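Local coordinates for protein probable M18 family aminopeptidase 1 (Thermotoga maritima, PDB 2GLF) that probably works as a zinc-dependent aminopeptidase of the M18 family, trimming residues from the amino ends of peptides at a two-metal site, at residues K21-F26 with C253-L258; M27-T32 with V37-R42; G247-I252 with K277-S282; L261-P266 with E438-Y443. All coordinates share one frame; numbering follows the deposited sequence.

Contact 1 of 4, residues K21-F26 with C253-L258; sequences KEYMEF and CAYTAL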
loop_
_atom_site.group_PDB
_atom_site.type_symbol
_atom_site.label_atom_id
_atom_site.label_comp_id
_atom_site.label_asym_id
_atom_site.label_seq_id
_atom_site.Cartn_x
_atom_site.Cartn_y
_atom_site.Cartn_z
ATOM N N LYS A 21 -5.295 24.559 -50.055
ATOM C CA LYS A 21 -4.153 25.427 -50.263
ATOM C C LYS A 21 -4.477 26.826 -49.744
ATOM O O LYS A 21 -3.615 27.503 -49.178
ATOM C CB LYS A 21 -3.773 25.475 -51.745
ATOM C CG LYS A 21 -2.865 24.336 -52.171
ATOM C CD LYS A 21 -2.185 24.632 -53.499
ATOM C CE LYS A 21 -0.981 23.718 -53.748
ATOM N NZ LYS A 21 -1.343 22.276 -53.839
ATOM N N GLU A 22 -5.724 27.247 -49.925
ATOM C CA GLU A 22 -6.168 28.556 -49.473
ATOM C C GLU A 22 -6.242 28.594 -47.944
ATOM O O GLU A 22 -5.901 29.604 -47.313
ATOM C CB GLU A 22 -7.528 28.868 -50.090
ATOM C CG GLU A 22 -7.462 29.053 -51.597
ATOM C CD GLU A 22 -8.796 28.841 -52.287
ATOM O OE1 GLU A 22 -8.868 29.078 -53.511
ATOM O OE2 GLU A 22 -9.768 28.430 -51.615
ATOM N N TYR A 23 -6.675 27.480 -47.358
ATOM C CA TYR A 23 -6.798 27.352 -45.909
ATOM C C TYR A 23 -5.424 27.428 -45.254
ATOM O O TYR A 23 -5.228 28.162 -44.290
ATOM C CB TYR A 23 -7.478 26.017 -45.563
ATOM C CG TYR A 23 -7.414 25.616 -44.099
ATOM C CD1 TYR A 23 -8.067 26.360 -43.113
ATOM C CD2 TYR A 23 -6.682 24.495 -43.697
ATOM C CE1 TYR A 23 -7.990 25.994 -41.764
ATOM C CE2 TYR A 23 -6.600 24.128 -42.353
ATOM C CZ TYR A 23 -7.253 24.880 -41.393
ATOM O OH TYR A 23 -7.158 24.520 -40.071
HETATM N N MSE A 24 -4.473 26.671 -45.791
HETATM C CA MSE A 24 -3.122 26.651 -45.246
HETATM C C MSE A 24 -2.418 28.010 -45.275
HETATM O O MSE A 24 -1.642 28.319 -44.373
HETATM C CB MSE A 24 -2.286 25.590 -45.962
HETATM C CG MSE A 24 -2.769 24.174 -45.676
HETATM SE SE MSE A 24 -1.623 22.749 -46.341
HETATM C CE MSE A 24 -2.646 22.254 -47.921
ATOM N N GLU A 25 -2.681 28.824 -46.295
ATOM C CA GLU A 25 -2.068 30.151 -46.363
ATOM C C GLU A 25 -2.548 30.955 -45.154
ATOM O O GLU A 25 -1.751 31.505 -44.397
ATOM C CB GLU A 25 -2.474 30.869 -47.655
ATOM C CG GLU A 25 -1.876 30.266 -48.914
ATOM C CD GLU A 25 -0.362 30.394 -48.966
ATOM O OE1 GLU A 25 0.254 29.834 -49.900
ATOM O OE2 GLU A 25 0.214 31.058 -48.076
ATOM N N PHE A 26 -3.863 31.013 -44.987
ATOM C CA PHE A 26 -4.478 31.718 -43.873
ATOM C C PHE A 26 -3.856 31.228 -42.569
ATOM O O PHE A 26 -3.470 32.022 -41.715
ATOM C CB PHE A 26 -5.979 31.424 -43.857
ATOM C CG PHE A 26 -6.720 32.071 -42.722
ATOM C CD1 PHE A 26 -6.844 33.453 -42.649
ATOM C CD2 PHE A 26 -7.317 31.292 -41.736
ATOM C CE1 PHE A 26 -7.558 34.053 -41.611
ATOM C CE2 PHE A 26 -8.035 31.876 -40.691
ATOM C CZ PHE A 26 -8.155 33.264 -40.630
ATOM N N CYS A 253 -12.547 26.151 -38.219
ATOM C CA CYS A 253 -13.964 26.450 -38.300
ATOM C C CYS A 253 -14.142 27.925 -38.580
ATOM O O CYS A 253 -15.134 28.338 -39.174
ATOM C CB CYS A 253 -14.661 26.078 -37.004
ATOM S SG CYS A 253 -15.044 24.351 -36.960
ATOM N N ALA A 254 -13.165 28.716 -38.151
ATOM C CA ALA A 254 -13.201 30.150 -38.371
ATOM C C ALA A 254 -13.013 30.425 -39.855
ATOM O O ALA A 254 -13.701 31.261 -40.436
ATOM C CB ALA A 254 -12.105 30.826 -37.576
ATOM N N TYR A 255 -12.086 29.704 -40.473
ATOM C CA TYR A 255 -11.816 29.901 -41.890
ATOM C C TYR A 255 -12.947 29.416 -42.777
ATOM O O TYR A 255 -13.348 30.115 -43.706
ATOM C CB TYR A 255 -10.526 29.197 -42.302
ATOM C CG TYR A 255 -10.106 29.537 -43.708
ATOM C CD1 TYR A 255 -9.638 30.812 -44.024
ATOM C CD2 TYR A 255 -10.201 28.594 -44.732
ATOM C CE1 TYR A 255 -9.272 31.148 -45.327
ATOM C CE2 TYR A 255 -9.839 28.918 -46.045
ATOM C CZ TYR A 255 -9.375 30.197 -46.334
ATOM O OH TYR A 255 -9.022 30.526 -47.625
ATOM N N THR A 256 -13.452 28.216 -42.502
ATOM C CA THR A 256 -14.541 27.658 -43.298
ATOM C C THR A 256 -15.793 28.526 -43.220
ATOM O O THR A 256 -16.502 28.676 -44.209
ATOM C CB THR A 256 -14.901 26.216 -42.859
ATOM O OG1 THR A 256 -15.006 26.154 -41.430
ATOM C CG2 THR A 256 -13.849 25.236 -43.349
ATOM N N ALA A 257 -16.061 29.096 -42.049
ATOM C CA ALA A 257 -17.226 29.956 -41.878
ATOM C C ALA A 257 -16.997 31.291 -42.585
ATOM O O ALA A 257 -17.910 31.846 -43.190
ATOM C CB ALA A 257 -17.499 30.184 -40.404
ATOM N N LEU A 258 -15.775 31.807 -42.504
ATOM C CA LEU A 258 -15.440 33.062 -43.157
ATOM C C LEU A 258 -15.681 32.899 -44.657
ATOM O O LEU A 258 -16.339 33.728 -45.289
ATOM C CB LEU A 258 -13.971 33.409 -42.926
ATOM C CG LEU A 258 -13.558 34.883 -42.936
ATOM C CD1 LEU A 258 -12.113 34.966 -43.372
ATOM C CD2 LEU A 258 -14.430 35.697 -43.872
#
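Y255 reaches out of helix 248-263 and lays its ring between Y23 and F26 of helix 13-29, giving an aromatic cluster of three. Its CG stands opposite the backbone N (chi1 -172°), which carries the side chain straight at the other helix. Y255 CB already touches both neighbours, with Y23 CD1 3.8 Å away and F26 CD2 hardly farther. Y255 CG meets the same two atoms, and beyond it the flanks part. On one flank Y255 CD1 meets F26 CD2 at 3.3 Å, and Y255 CE1 continues onto F26 CB at 3.6 Å. These two rings are tilted by 30° but slid past one another, so they overlap little. On the other flank Y255 CD2 comes 3.5 Å from Y23 CD1, arriving at the edge of the Y23 ring, and Y255 CE2 rests on Y23 CA, 3.4 Å away, with Y255 CZ close by. The Y23 and Y255 planes are inclined at 52°. The hydroxyl ends beside E22 CB, where R259 hydrogen-bonds to Y255 OH and forms a salt bridge with E22. Helix 33-45 covers F26 through T36, E39 and I40, strand 242-245 touches Y23 through I243, and A254 and A257 rest on strand 270-275.

Contact 2 of 4, residues M27-T32 with V37-R42; sequences MSKAKT and VKEIKR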
loop_
_atom_site.group_PDB
_atom_site.type_symbol
_atom_site.label_atom_id
_atom_site.label_comp_id
_atom_site.label_asym_id
_atom_site.label_seq_id
_atom_site.Cartn_x
_atom_site.Cartn_y
_atom_site.Cartn_z
HETATM N N MSE A 27 -3.755 29.908 -42.438
HETATM C CA MSE A 27 -3.213 29.272 -41.242
HETATM C C MSE A 27 -1.775 29.658 -40.910
HETATM O O MSE A 27 -1.400 29.742 -39.739
HETATM C CB MSE A 27 -3.329 27.753 -41.377
HETATM C CG MSE A 27 -3.843 27.059 -40.123
HETATM SE SE MSE A 27 -5.454 27.871 -39.372
HETATM C CE MSE A 27 -6.320 28.381 -41.009
ATOM N N SER A 28 -0.962 29.892 -41.931
ATOM C CA SER A 28 0.425 30.276 -41.691
ATOM C C SER A 28 0.489 31.706 -41.169
ATOM O O SER A 28 1.534 32.152 -40.719
ATOM C CB SER A 28 1.250 30.189 -42.976
ATOM O OG SER A 28 1.093 31.364 -43.754
ATOM N N LYS A 29 -0.626 32.424 -41.233
ATOM C CA LYS A 29 -0.648 33.806 -40.774
ATOM C C LYS A 29 -1.442 33.998 -39.476
ATOM O O LYS A 29 -1.305 35.023 -38.808
ATOM C CB LYS A 29 -1.221 34.708 -41.877
ATOM C CG LYS A 29 -0.509 34.575 -43.221
ATOM C CD LYS A 29 -1.125 35.463 -44.297
ATOM C CE LYS A 29 -0.877 36.942 -44.018
ATOM N NZ LYS A 29 -1.541 37.842 -45.014
ATOM N N ALA A 30 -2.249 33.008 -39.109
ATOM C CA ALA A 30 -3.068 33.100 -37.905
ATOM C C ALA A 30 -2.640 32.172 -36.756
ATOM O O ALA A 30 -3.282 31.149 -36.503
ATOM C CB ALA A 30 -4.531 32.839 -38.271
ATOM N N LYS A 31 -1.570 32.534 -36.052
ATOM C CA LYS A 31 -1.089 31.720 -34.936
ATOM C C LYS A 31 -1.675 32.188 -33.614
ATOM O O LYS A 31 -1.838 31.403 -32.676
ATOM C CB LYS A 31 0.436 31.768 -34.830
ATOM C CG LYS A 31 1.195 31.042 -35.925
ATOM C CD LYS A 31 1.354 31.903 -37.155
ATOM C CE LYS A 31 2.581 31.485 -37.950
ATOM N NZ LYS A 31 3.838 31.645 -37.159
ATOM N N THR A 32 -1.986 33.476 -33.538
ATOM C CA THR A 32 -2.546 34.047 -32.322
ATOM C C THR A 32 -3.877 34.693 -32.657
ATOM O O THR A 32 -4.160 34.940 -33.830
ATOM C CB THR A 32 -1.595 35.093 -31.739
ATOM O OG1 THR A 32 -1.538 36.228 -32.609
ATOM C CG2 THR A 32 -0.197 34.505 -31.611
ATOM N N VAL A 37 -7.532 37.847 -36.176
ATOM C CA VAL A 37 -8.426 38.977 -36.378
ATOM C C VAL A 37 -7.891 39.846 -37.513
ATOM O O VAL A 37 -8.616 40.153 -38.459
ATOM C CB VAL A 37 -8.579 39.830 -35.093
ATOM C CG1 VAL A 37 -9.168 41.205 -35.433
ATOM C CG2 VAL A 37 -9.500 39.109 -34.108
ATOM N N LYS A 38 -6.618 40.220 -37.426
ATOM C CA LYS A 38 -5.991 41.047 -38.455
ATOM C C LYS A 38 -6.169 40.445 -39.846
ATOM O O LYS A 38 -6.477 41.151 -40.807
ATOM C CB LYS A 38 -4.493 41.211 -38.182
ATOM C CG LYS A 38 -3.748 41.845 -39.339
ATOM C CD LYS A 38 -2.246 41.696 -39.210
ATOM C CE LYS A 38 -1.555 42.028 -40.528
ATOM N NZ LYS A 38 -2.047 41.165 -41.647
ATOM N N GLU A 39 -5.972 39.137 -39.946
ATOM C CA GLU A 39 -6.091 38.443 -41.213
ATOM C C GLU A 39 -7.547 38.380 -41.679
ATOM O O GLU A 39 -7.828 38.453 -42.878
ATOM C CB GLU A 39 -5.495 37.041 -41.074
ATOM C CG GLU A 39 -5.261 36.316 -42.382
ATOM C CD GLU A 39 -4.671 37.210 -43.452
ATOM O OE1 GLU A 39 -3.916 38.148 -43.107
ATOM O OE2 GLU A 39 -4.956 36.964 -44.642
ATOM N N ILE A 40 -8.472 38.257 -40.731
ATOM C CA ILE A 40 -9.894 38.189 -41.055
ATOM C C ILE A 40 -10.407 39.561 -41.477
ATOM O O ILE A 40 -11.222 39.676 -42.391
ATOM C CB ILE A 40 -10.716 37.670 -39.843
ATOM C CG1 ILE A 40 -10.276 36.247 -39.505
ATOM C CG2 ILE A 40 -12.214 37.662 -40.168
ATOM C CD1 ILE A 40 -10.936 35.685 -38.264
ATOM N N LYS A 41 -9.925 40.604 -40.814
ATOM C CA LYS A 41 -10.348 41.953 -41.153
ATOM C C LYS A 41 -9.896 42.262 -42.572
ATOM O O LYS A 41 -10.687 42.720 -43.387
ATOM C CB LYS A 41 -9.753 42.977 -40.183
ATOM C CG LYS A 41 -10.226 44.402 -40.446
ATOM C CD LYS A 41 -9.640 45.398 -39.451
ATOM C CE LYS A 41 -10.160 46.812 -39.698
ATOM N NZ LYS A 41 -9.799 47.321 -41.048
ATOM N N ARG A 42 -8.624 42.002 -42.864
ATOM C CA ARG A 42 -8.071 42.238 -44.195
ATOM C C ARG A 42 -8.952 41.585 -45.250
ATOM O O ARG A 42 -9.360 42.230 -46.214
ATOM C CB ARG A 42 -6.652 41.667 -44.292
ATOM C CG ARG A 42 -6.171 41.446 -45.716
ATOM C CD ARG A 42 -4.864 40.696 -45.754
ATOM N NE ARG A 42 -4.776 39.850 -46.939
ATOM C CZ ARG A 42 -5.501 38.750 -47.127
ATOM N NH1 ARG A 42 -6.369 38.360 -46.203
ATOM N NH2 ARG A 42 -5.364 38.037 -48.237
#
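K29, late in helix 13-29, faces E39 of helix 33-45 across the short turn that joins the two helices, and T32 caps the second helix by bonding to M35 N. In both K29 and E39 the bond from CA to CB is directed at the other segment. K29 runs extended as far as CD, then bends at chi3 (69°), which swings NZ onto the carboxylate, and the two side chains cross at about a right angle. K29 NZ donates to E39 OE1 at 3.1 Å in a salt bridge, coming from above the carboxylate plane, 45° out of it. K29 CE follows, 3.4 Å from E39 OE1. From its own helix E39 receives R42, whose NH1 forms a salt bridge with E39 OE2, while K38 NZ makes a long ion pair with E39 OE1 at 3.8 Å. One carboxylate gathers three cations, K38 only through a long pair, in a salt-bridge network. A leucine in place of E39 would probably leave K29, K38 and R42 without their shared negative partner and free the lysine tip to turn away. E39 itself is buried, K29 lies at the surface, and the shared negative charge is likely to offset the closeness of K29 NZ to R42.

Contact 3 of 4, residues G247-I252 with K277-S282; sequences GQDDRI and KEEIGS. With MN (manganese (II) ion), chain F; MN (manganese (II) ion), chain E.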
loop_
_atom_site.group_PDB
_atom_site.type_symbol
_atom_site.label_atom_id
_atom_site.label_comp_id
_atom_site.label_asym_id
_atom_site.label_seq_id
_atom_site.Cartn_x
_atom_site.Cartn_y
_atom_site.Cartn_z
ATOM N N GLY A 247 -3.040 24.983 -34.016
ATOM C CA GLY A 247 -4.191 25.837 -33.821
ATOM C C GLY A 247 -5.365 25.540 -34.708
ATOM O O GLY A 247 -6.266 26.372 -34.838
ATOM N N GLN A 248 -5.372 24.370 -35.331
ATOM C CA GLN A 248 -6.501 24.031 -36.174
ATOM C C GLN A 248 -7.738 23.987 -35.298
ATOM O O GLN A 248 -8.862 24.081 -35.796
ATOM C CB GLN A 248 -6.292 22.688 -36.867
ATOM C CG GLN A 248 -5.549 22.830 -38.176
ATOM C CD GLN A 248 -5.442 21.530 -38.926
ATOM O OE1 GLN A 248 -4.751 20.605 -38.496
ATOM N NE2 GLN A 248 -6.133 21.446 -40.059
ATOM N N ASP A 249 -7.528 23.861 -33.987
ATOM C CA ASP A 249 -8.655 23.831 -33.072
ATOM C C ASP A 249 -9.397 25.147 -33.208
ATOM O O ASP A 249 -9.059 26.154 -32.582
ATOM C CB ASP A 249 -8.229 23.645 -31.621
ATOM C CG ASP A 249 -9.429 23.429 -30.686
ATOM O OD1 ASP A 249 -10.489 24.060 -30.899
ATOM O OD2 ASP A 249 -9.310 22.645 -29.720
ATOM N N ASP A 250 -10.391 25.090 -34.084
ATOM C CA ASP A 250 -11.309 26.159 -34.418
ATOM C C ASP A 250 -10.939 27.245 -35.397
ATOM O O ASP A 250 -11.818 27.982 -35.838
ATOM C CB ASP A 250 -11.878 26.781 -33.165
ATOM C CG ASP A 250 -13.373 26.835 -33.220
ATOM O OD1 ASP A 250 -13.962 25.830 -33.674
ATOM O OD2 ASP A 250 -13.957 27.862 -32.829
ATOM N N ARG A 251 -9.667 27.382 -35.746
ATOM C CA ARG A 251 -9.355 28.389 -36.752
ATOM C C ARG A 251 -9.771 27.706 -38.049
ATOM O O ARG A 251 -9.951 28.351 -39.080
ATOM C CB ARG A 251 -7.863 28.755 -36.765
ATOM C CG ARG A 251 -7.392 29.348 -35.447
ATOM C CD ARG A 251 -6.263 30.345 -35.607
ATOM N NE ARG A 251 -6.024 31.025 -34.339
ATOM C CZ ARG A 251 -5.135 30.639 -33.431
ATOM N NH1 ARG A 251 -4.382 29.575 -33.651
ATOM N NH2 ARG A 251 -5.015 31.305 -32.293
ATOM N N ILE A 252 -9.948 26.386 -37.972
ATOM C CA ILE A 252 -10.371 25.611 -39.122
ATOM C C ILE A 252 -11.854 25.873 -39.314
ATOM O O ILE A 252 -12.366 25.820 -40.426
ATOM C CB ILE A 252 -10.153 24.097 -38.918
ATOM C CG1 ILE A 252 -10.305 23.374 -40.262
ATOM C CG2 ILE A 252 -11.168 23.549 -37.925
ATOM C CD1 ILE A 252 -9.862 21.926 -40.236
ATOM N N LYS A 277 -10.687 33.679 -25.825
ATOM C CA LYS A 277 -10.911 33.190 -24.463
ATOM C C LYS A 277 -11.771 31.931 -24.293
ATOM O O LYS A 277 -12.071 31.552 -23.167
ATOM C CB LYS A 277 -11.510 34.307 -23.593
ATOM C CG LYS A 277 -10.502 35.176 -22.850
ATOM C CD LYS A 277 -9.461 35.751 -23.789
ATOM C CE LYS A 277 -8.558 36.772 -23.109
ATOM N NZ LYS A 277 -7.674 36.166 -22.079
ATOM N N GLU A 278 -12.173 31.275 -25.376
ATOM C CA GLU A 278 -12.993 30.073 -25.217
ATOM C C GLU A 278 -12.202 28.972 -24.516
ATOM O O GLU A 278 -12.735 28.282 -23.647
ATOM C CB GLU A 278 -13.480 29.553 -26.570
ATOM C CG GLU A 278 -12.865 28.220 -26.977
ATOM C CD GLU A 278 -13.529 27.020 -26.341
ATOM O OE1 GLU A 278 -13.000 25.895 -26.503
ATOM O OE2 GLU A 278 -14.581 27.197 -25.692
ATOM N N GLU A 279 -10.937 28.813 -24.910
ATOM C CA GLU A 279 -10.063 27.794 -24.338
ATOM C C GLU A 279 -9.855 27.917 -22.828
ATOM O O GLU A 279 -9.175 27.083 -22.238
ATOM C CB GLU A 279 -8.693 27.808 -25.027
ATOM C CG GLU A 279 -8.665 27.322 -26.479
ATOM C CD GLU A 279 -9.033 25.855 -26.643
ATOM O OE1 GLU A 279 -9.180 25.143 -25.636
ATOM O OE2 GLU A 279 -9.173 25.408 -27.792
ATOM N N ILE A 280 -10.408 28.955 -22.202
ATOM C CA ILE A 280 -10.278 29.115 -20.751
ATOM C C ILE A 280 -11.629 29.320 -20.070
ATOM O O ILE A 280 -11.691 29.691 -18.897
ATOM C CB ILE A 280 -9.315 30.294 -20.356
ATOM C CG1 ILE A 280 -9.743 31.614 -21.006
ATOM C CG2 ILE A 280 -7.891 29.947 -20.742
ATOM C CD1 ILE A 280 -10.897 32.329 -20.302
ATOM N N GLY A 281 -12.709 29.076 -20.810
ATOM C CA GLY A 281 -14.042 29.231 -20.253
ATOM C C GLY A 281 -14.880 30.347 -20.853
ATOM O O GLY A 281 -16.084 30.406 -20.613
ATOM N N SER A 282 -14.246 31.236 -21.616
ATOM C CA SER A 282 -14.918 32.365 -22.275
ATOM C C SER A 282 -15.199 33.564 -21.367
ATOM O O SER A 282 -16.224 34.228 -21.500
ATOM C CB SER A 282 -16.222 31.904 -22.947
ATOM O OG SER A 282 -15.964 30.961 -23.979
HETATM MN MN MN F . -9.977 23.543 -27.582
HETATM MN MN MN E . -12.446 24.339 -29.692
HETATM O O HOH W 1 -12.543 22.011 -30.066
#
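D249 and E279 meet at a pair of manganese ions, a two-metal centre of the kind M18-family aminopeptidases are thought to use in catalysis, probably with zinc in place of the manganese modelled here. Their side chains come from opposite directions, D249 from the start of helix 248-263 and E279 from the loop after strand 270-275, and the two carboxylate planes stand 83° apart, nearly perpendicular. D249 is the bridging ligand. With CG anti to the backbone N (chi1 -172°), its carboxylate reaches between the metals and binds one with each oxygen: D249 OD2 lies 2.4 Å from the chain F manganese and D249 OD1 2.3 Å from the chain E manganese. Of the two ions, E279 binds that of chain F, with E279 OE2 at 2.0 Å from the manganese and E279 OE1 more distant at 2.6 Å. H425 adds to the chain F ion; H92, D326 and a water also bind the chain E ion. In the second shell, D250 OD2 accepts from H92 N, and D94 OD1 accepts from E279 N, fixing the backbone at two ligands. I280 makes backbone hydrogen bonds to a second subunit. Where the two segments come closest, D249 OD2 and E279 OE2 are 3.4 Å apart, two anionic oxygens held together by the cation they share.

Contact 4 of 4, residues L261-P266 with E438-Y443; sequences LLSANP and ETYVAY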
loop_
_atom_site.group_PDB
_atom_site.type_symbol
_atom_site.label_atom_id
_atom_site.label_comp_id
_atom_site.label_asym_id
_atom_site.label_seq_id
_atom_site.Cartn_x
_atom_site.Cartn_y
_atom_site.Cartn_z
ATOM N N LEU A 261 -19.425 32.658 -45.365
ATOM C CA LEU A 261 -20.039 33.975 -45.237
ATOM C C LEU A 261 -19.849 34.773 -46.507
ATOM O O LEU A 261 -20.788 35.380 -47.014
ATOM C CB LEU A 261 -19.416 34.760 -44.074
ATOM C CG LEU A 261 -19.912 36.205 -43.916
ATOM C CD1 LEU A 261 -21.369 36.170 -43.497
ATOM C CD2 LEU A 261 -19.098 36.965 -42.884
ATOM N N LEU A 262 -18.623 34.758 -47.019
ATOM C CA LEU A 262 -18.278 35.506 -48.219
ATOM C C LEU A 262 -18.891 35.028 -49.534
ATOM O O LEU A 262 -19.091 35.834 -50.445
ATOM C CB LEU A 262 -16.755 35.557 -48.374
ATOM C CG LEU A 262 -15.963 36.190 -47.230
ATOM C CD1 LEU A 262 -14.516 36.345 -47.652
ATOM C CD2 LEU A 262 -16.553 37.542 -46.868
ATOM N N SER A 263 -19.201 33.739 -49.648
ATOM C CA SER A 263 -19.739 33.236 -50.902
ATOM C C SER A 263 -21.178 32.760 -50.842
ATOM O O SER A 263 -21.689 32.169 -51.790
ATOM C CB SER A 263 -18.855 32.107 -51.429
ATOM O OG SER A 263 -18.931 30.981 -50.581
ATOM N N ALA A 264 -21.846 33.021 -49.737
ATOM C CA ALA A 264 -23.222 32.586 -49.622
ATOM C C ALA A 264 -24.186 33.533 -50.342
ATOM O O ALA A 264 -23.888 34.713 -50.552
ATOM C CB ALA A 264 -23.601 32.468 -48.148
ATOM N N ASN A 265 -25.333 32.990 -50.739
ATOM C CA ASN A 265 -26.392 33.759 -51.381
ATOM C C ASN A 265 -27.491 33.702 -50.325
ATOM O O ASN A 265 -28.357 32.826 -50.351
ATOM C CB ASN A 265 -26.834 33.083 -52.671
ATOM C CG ASN A 265 -25.710 32.977 -53.672
ATOM O OD1 ASN A 265 -25.133 33.985 -54.077
ATOM N ND2 ASN A 265 -25.381 31.753 -54.073
ATOM N N PRO A 266 -27.443 34.629 -49.355
ATOM C CA PRO A 266 -28.402 34.720 -48.255
ATOM C C PRO A 266 -29.837 34.975 -48.687
ATOM O O PRO A 266 -30.094 35.590 -49.720
ATOM C CB PRO A 266 -27.858 35.872 -47.413
ATOM C CG PRO A 266 -26.408 35.922 -47.774
ATOM C CD PRO A 266 -26.439 35.699 -49.246
ATOM N N GLU A 438 -15.823 20.071 -46.983
ATOM C CA GLU A 438 -17.216 19.764 -46.729
ATOM C C GLU A 438 -17.820 20.608 -45.617
ATOM O O GLU A 438 -19.028 20.857 -45.604
ATOM C CB GLU A 438 -17.384 18.284 -46.413
ATOM C CG GLU A 438 -18.823 17.819 -46.551
ATOM C CD GLU A 438 -19.357 17.981 -47.963
ATOM O OE1 GLU A 438 -20.557 17.722 -48.183
ATOM O OE2 GLU A 438 -18.576 18.359 -48.856
ATOM N N THR A 439 -16.987 21.037 -44.675
ATOM C CA THR A 439 -17.472 21.869 -43.580
ATOM C C THR A 439 -17.922 23.178 -44.204
ATOM O O THR A 439 -19.019 23.670 -43.929
ATOM C CB THR A 439 -16.367 22.137 -42.553
ATOM O OG1 THR A 439 -16.082 20.924 -41.847
ATOM C CG2 THR A 439 -16.803 23.214 -41.565
ATOM N N TYR A 440 -17.060 23.721 -45.059
ATOM C CA TYR A 440 -17.333 24.959 -45.789
ATOM C C TYR A 440 -18.651 24.846 -46.557
ATOM O O TYR A 440 -19.413 25.800 -46.648
ATOM C CB TYR A 440 -16.198 25.226 -46.779
ATOM C CG TYR A 440 -16.589 26.121 -47.928
ATOM C CD1 TYR A 440 -16.830 27.482 -47.732
ATOM C CD2 TYR A 440 -16.730 25.603 -49.212
ATOM C CE1 TYR A 440 -17.203 28.305 -48.790
ATOM C CE2 TYR A 440 -17.099 26.413 -50.276
ATOM C CZ TYR A 440 -17.337 27.760 -50.060
ATOM O OH TYR A 440 -17.723 28.554 -51.115
ATOM N N VAL A 441 -18.896 23.675 -47.127
ATOM C CA VAL A 441 -20.118 23.441 -47.872
ATOM C C VAL A 441 -21.304 23.440 -46.916
ATOM O O VAL A 441 -22.309 24.105 -47.164
ATOM C CB VAL A 441 -20.067 22.098 -48.609
ATOM C CG1 VAL A 441 -21.374 21.863 -49.345
ATOM C CG2 VAL A 441 -18.899 22.086 -49.577
ATOM N N ALA A 442 -21.180 22.695 -45.819
ATOM C CA ALA A 442 -22.240 22.611 -44.821
ATOM C C ALA A 442 -22.592 23.995 -44.270
ATOM O O ALA A 442 -23.762 24.375 -44.233
ATOM C CB ALA A 442 -21.813 21.683 -43.690
ATOM N N TYR A 443 -21.578 24.747 -43.853
ATOM C CA TYR A 443 -21.782 26.088 -43.304
ATOM C C TYR A 443 -22.468 27.056 -44.265
ATOM O O TYR A 443 -23.308 27.856 -43.857
ATOM C CB TYR A 443 -20.445 26.692 -42.878
ATOM C CG TYR A 443 -19.876 26.118 -41.603
ATOM C CD1 TYR A 443 -18.606 26.488 -41.166
ATOM C CD2 TYR A 443 -20.601 25.207 -40.830
ATOM C CE1 TYR A 443 -18.068 25.969 -39.990
ATOM C CE2 TYR A 443 -20.073 24.681 -39.655
ATOM C CZ TYR A 443 -18.804 25.068 -39.241
ATOM O OH TYR A 443 -18.261 24.560 -38.084
#
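The Y440 ring, on helix 433-449, meets S263 at its edge: S263 OG sits near the ring plane beside the hydroxyl end, 3.6 Å from Y440 CZ and 3.7 Å from Y440 CE1, while F19 stacks on the ring. Across the contact the link is a single hydrogen bond, S263 OG to Y440 OH at 2.8 Å, in which either hydroxyl could be the donor. The serine oxygen lies between its backbone N and carbonyl carbon (chi1 67°), from where it can also bond to R259 O one turn earlier. The tyrosine has CG anti to the backbone N (chi1 157°), which sends the ring out to the end of helix 248-263. Y440 OH has a second partner in R444 NH1. A phenylalanine in place of Y440 would probably keep the ring on F19 but leave S263 and R444 without the hydroxyl they share. Each hydroxyl has two partners, so R259 O, S263 OG, Y440 OH and R444 NH1 form a short hydrogen-bonded chain that ties the last turn of one helix to the middle of another near the protein surface.

In the fold
Helix 248-263 is the common thread: it carries one side of contact 3 at its start, contact 1 in its middle and contact 4 at its end. Contacts 3 and 4 therefore lie about 21 Å apart, centre to centre, with contact 1 about 15 Å from the first and 12 Å from the second. Contact 2 is nested along the chain inside the loop closed by contact 1 and shares helix 13-29 with it, and L258 packs on I40 between them. Contact 3 interleaves in sequence with both contact 1 and contact 4, and contact 1 closes before contact 4 opens. The single helix thus runs from the two-metal site, past the helices 13-29 and 33-45, to the surface at helix 433-449.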